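Local coordinates for esterase TesA (Pseudomonas aeruginosa, PDB 4JGG), which hydrolyses carboxylic esters, most actively Tween detergents and short-chain p-nitrophenyl esters, with lysophospholipase and weak palmitoyl-coenzyme A thioesterase activity, at residues D68-G73 with A105-N110. Sequence-based numbering, arbitrary orientation.
Sequences DTSAGG and AQLQQN
Ser70, in the first turn of helix 70-84, meets Asn110 of helix 104-121, joining two helices of the alpha/beta/alpha fold of this GDSL (SGNH) hydrolase away from the probable catalytic residues. Thr69 is the N-cap of helix 70-84: its OG1 accepts from Gly72 N at 3.1 Å. Followed outward, Asn110 first sets its CB against CB and OG of Ser70, 3.4 Å from the OG. With CG anti to its own carbonyl carbon (chi1 -67°), the amide extends beside Ala71: CG lies near Ser70 OG and Ala71 CA, and Ala71 CB is 3.6 Å from Asn110 ND2. Asparagine suits the place because its short arm carries a planar amide with an N-H to give: ND2 reaches Ser70 OG at 3.0 Å, nearly straight at 167°, and OG lies in the amide plane. Serine is small enough for the tight gap, its CB pressed to 3.4 Å from Leu107 CD1, while that leucine's side chain also packs on helix 138-155. The buried OG is bonded to Asp97 as well, and Asp97 also receives Gln106 NE2, which bonds Ala103 O too. Gln106 OE1 accepts a hydrogen bond from a water at 3.0 Å, and the same water accepts from Ala71 N at 2.9 Å.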
ATOM      1  N   ASP A  68       8.020  -5.297  -6.691  1.00  9.87           N
ATOM      2  CA  ASP A  68       6.720  -5.878  -7.030  1.00 10.93           C
ATOM      3  C   ASP A  68       5.835  -4.898  -7.808  1.00 12.05           C
ATOM      4  O   ASP A  68       5.970  -3.685  -7.672  1.00 14.10           O
ATOM      5  CB  ASP A  68       6.008  -6.395  -5.774  1.00 11.27           C
ATOM      6  CG  ASP A  68       5.050  -7.546  -6.067  1.00 12.12           C
ATOM      7  OD1 ASP A  68       5.151  -8.164  -7.141  1.00 11.64           O
ATOM      8  OD2 ASP A  68       4.193  -7.846  -5.207  1.00 16.77           O
ATOM      9  N   THR A  69       4.939  -5.442  -8.620  1.00 10.30           N
ATOM     10  CA  THR A  69       4.070  -4.657  -9.489  1.00 11.32           C
ATOM     11  C   THR A  69       2.647  -5.129  -9.274  1.00  9.56           C
ATOM     12  O   THR A  69       2.431  -6.117  -8.593  1.00  7.76           O
ATOM     13  CB  THR A  69       4.395  -4.917 -10.982  1.00 12.47           C
ATOM     14  OG1 THR A  69       4.356  -6.328 -11.241  1.00 10.31           O
ATOM     15  CG2 THR A  69       5.759  -4.365 -11.366  1.00 12.84           C
ATOM     16  N   SER A  70       1.671  -4.454  -9.880  1.00  9.47           N
ATOM     17  CA  SER A  70       0.284  -4.907  -9.749  1.00  7.89           C
ATOM     18  C   SER A  70       0.115  -6.330 -10.287  1.00 10.41           C
ATOM     19  O   SER A  70      -0.609  -7.138  -9.709  1.00  9.73           O
ATOM     20  CB  SER A  70      -0.686  -3.948 -10.445  1.00  7.99           C
ATOM     21  OG  SER A  70      -0.479  -3.952 -11.846  1.00 10.90           O
ATOM     22  N   ALA A  71       0.800  -6.648 -11.380  1.00 12.36           N
ATOM     23  CA  ALA A  71       0.712  -7.999 -11.933  1.00 11.26           C
ATOM     24  C   ALA A  71       1.337  -9.015 -10.985  1.00  9.00           C
ATOM     25  O   ALA A  71       0.799 -10.102 -10.798  1.00  8.68           O
ATOM     26  CB  ALA A  71       1.366  -8.061 -13.298  1.00 12.80           C
ATOM     27  N   GLY A  72       2.469  -8.658 -10.387  1.00  7.14           N
ATOM     28  CA  GLY A  72       3.150  -9.542  -9.451  1.00  9.64           C
ATOM     29  C   GLY A  72       2.349  -9.806  -8.183  1.00 10.69           C
ATOM     30  O   GLY A  72       2.269 -10.943  -7.711  1.00  8.46           O
ATOM     31  N   GLY A  73       1.742  -8.764  -7.634  1.00 10.21           N
ATOM     32  CA  GLY A  73       0.916  -8.917  -6.450  1.00 10.27           C
ATOM     33  C   GLY A  73      -0.307  -9.781  -6.725  1.00 13.69           C
ATOM     34  O   GLY A  73      -0.706 -10.607  -5.892  1.00 13.03           O
ATOM     35  N   ALA A 105      -4.102   1.196 -17.541  1.00 18.21           N
ATOM     36  CA  ALA A 105      -5.295   0.354 -17.622  1.00 17.65           C
ATOM     37  C   ALA A 105      -5.046  -1.026 -17.017  1.00 18.96           C
ATOM     38  O   ALA A 105      -5.917  -1.577 -16.335  1.00 14.00           O
ATOM     39  CB  ALA A 105      -5.773   0.237 -19.056  1.00 18.22           C
ATOM     40  N   GLN A 106      -3.857  -1.580 -17.264  1.00 15.83           N
ATOM     41  CA  GLN A 106      -3.496  -2.878 -16.698  1.00 16.86           C
ATOM     42  C   GLN A 106      -3.352  -2.803 -15.176  1.00 14.08           C
ATOM     43  O   GLN A 106      -3.585  -3.791 -14.474  1.00 15.27           O
ATOM     44  CB  GLN A 106      -2.223  -3.447 -17.352  1.00 16.27           C
ATOM     45  CG  GLN A 106      -0.990  -2.526 -17.310  1.00 20.61           C
ATOM     46  CD  GLN A 106      -0.099  -2.766 -16.086  1.00 21.05           C
ATOM     47  OE1 GLN A 106       0.061  -3.905 -15.628  1.00 27.61           O
ATOM     48  NE2 GLN A 106       0.489  -1.695 -15.563  1.00 11.70           N
ATOM     49  N   LEU A 107      -2.970  -1.634 -14.671  1.00 13.77           N
ATOM     50  CA  LEU A 107      -2.909  -1.406 -13.228  1.00 13.58           C
ATOM     51  C   LEU A 107      -4.303  -1.527 -12.649  1.00 10.84           C
ATOM     52  O   LEU A 107      -4.523  -2.207 -11.640  1.00 12.51           O
ATOM     53  CB  LEU A 107      -2.354  -0.013 -12.914  1.00 13.46           C
ATOM     54  CG  LEU A 107      -2.356   0.374 -11.431  1.00 10.01           C
ATOM     55  CD1 LEU A 107      -1.540  -0.610 -10.585  1.00  9.96           C
ATOM     56  CD2 LEU A 107      -1.860   1.803 -11.218  1.00 13.46           C
ATOM     57  N   GLN A 108      -5.251  -0.863 -13.301  1.00 11.53           N
ATOM     58  CA  GLN A 108      -6.633  -0.856 -12.843  1.00 15.03           C
ATOM     59  C   GLN A 108      -7.190  -2.277 -12.847  1.00 15.89           C
ATOM     60  O   GLN A 108      -7.891  -2.685 -11.928  1.00 13.77           O
ATOM     61  CB  GLN A 108      -7.479   0.064 -13.732  1.00 17.40           C
ATOM     62  CG  GLN A 108      -8.729   0.605 -13.046  1.00 18.02           C
ATOM     63  CD  GLN A 108      -9.811  -0.445 -12.894  1.00 18.57           C
ATOM     64  OE1 GLN A 108      -9.759  -1.501 -13.523  1.00 22.10           O
ATOM     65  NE2 GLN A 108     -10.805  -0.159 -12.054  1.00 22.70           N
ATOM     66  N   GLN A 109      -6.860  -3.039 -13.881  1.00 12.56           N
ATOM     67  CA  GLN A 109      -7.333  -4.418 -13.990  1.00 13.57           C
ATOM     68  C   GLN A 109      -6.765  -5.323 -12.886  1.00 13.14           C
ATOM     69  O   GLN A 109      -7.499  -6.040 -12.188  1.00 14.38           O
ATOM     70  CB  GLN A 109      -6.953  -4.969 -15.369  1.00 15.04           C
ATOM     71  CG  GLN A 109      -7.435  -6.387 -15.647  1.00 23.40           C
ATOM     72  CD  GLN A 109      -6.841  -6.950 -16.929  1.00 25.59           C
ATOM     73  OE1 GLN A 109      -5.621  -6.945 -17.117  1.00 26.63           O
ATOM     74  NE2 GLN A 109      -7.702  -7.427 -17.821  1.00 33.59           N
ATOM     75  N   ASN A 110      -5.446  -5.298 -12.746  1.00 10.54           N
ATOM     76  CA  ASN A 110      -4.765  -6.093 -11.738  1.00 10.85           C
ATOM     77  C   ASN A 110      -5.191  -5.773 -10.302  1.00 12.43           C
ATOM     78  O   ASN A 110      -5.474  -6.677  -9.522  1.00 11.06           O
ATOM     79  CB  ASN A 110      -3.255  -5.938 -11.886  1.00  9.19           C
ATOM     80  CG  ASN A 110      -2.737  -6.540 -13.174  1.00 15.81           C
ATOM     81  OD1 ASN A 110      -3.350  -7.457 -13.729  1.00 13.00           O
ATOM     82  ND2 ASN A 110      -1.598  -6.034 -13.654  1.00 12.85           N
TER
HETATM   83  O   HOH W   1       1.877  -4.838 -13.404  1.00 12.52           O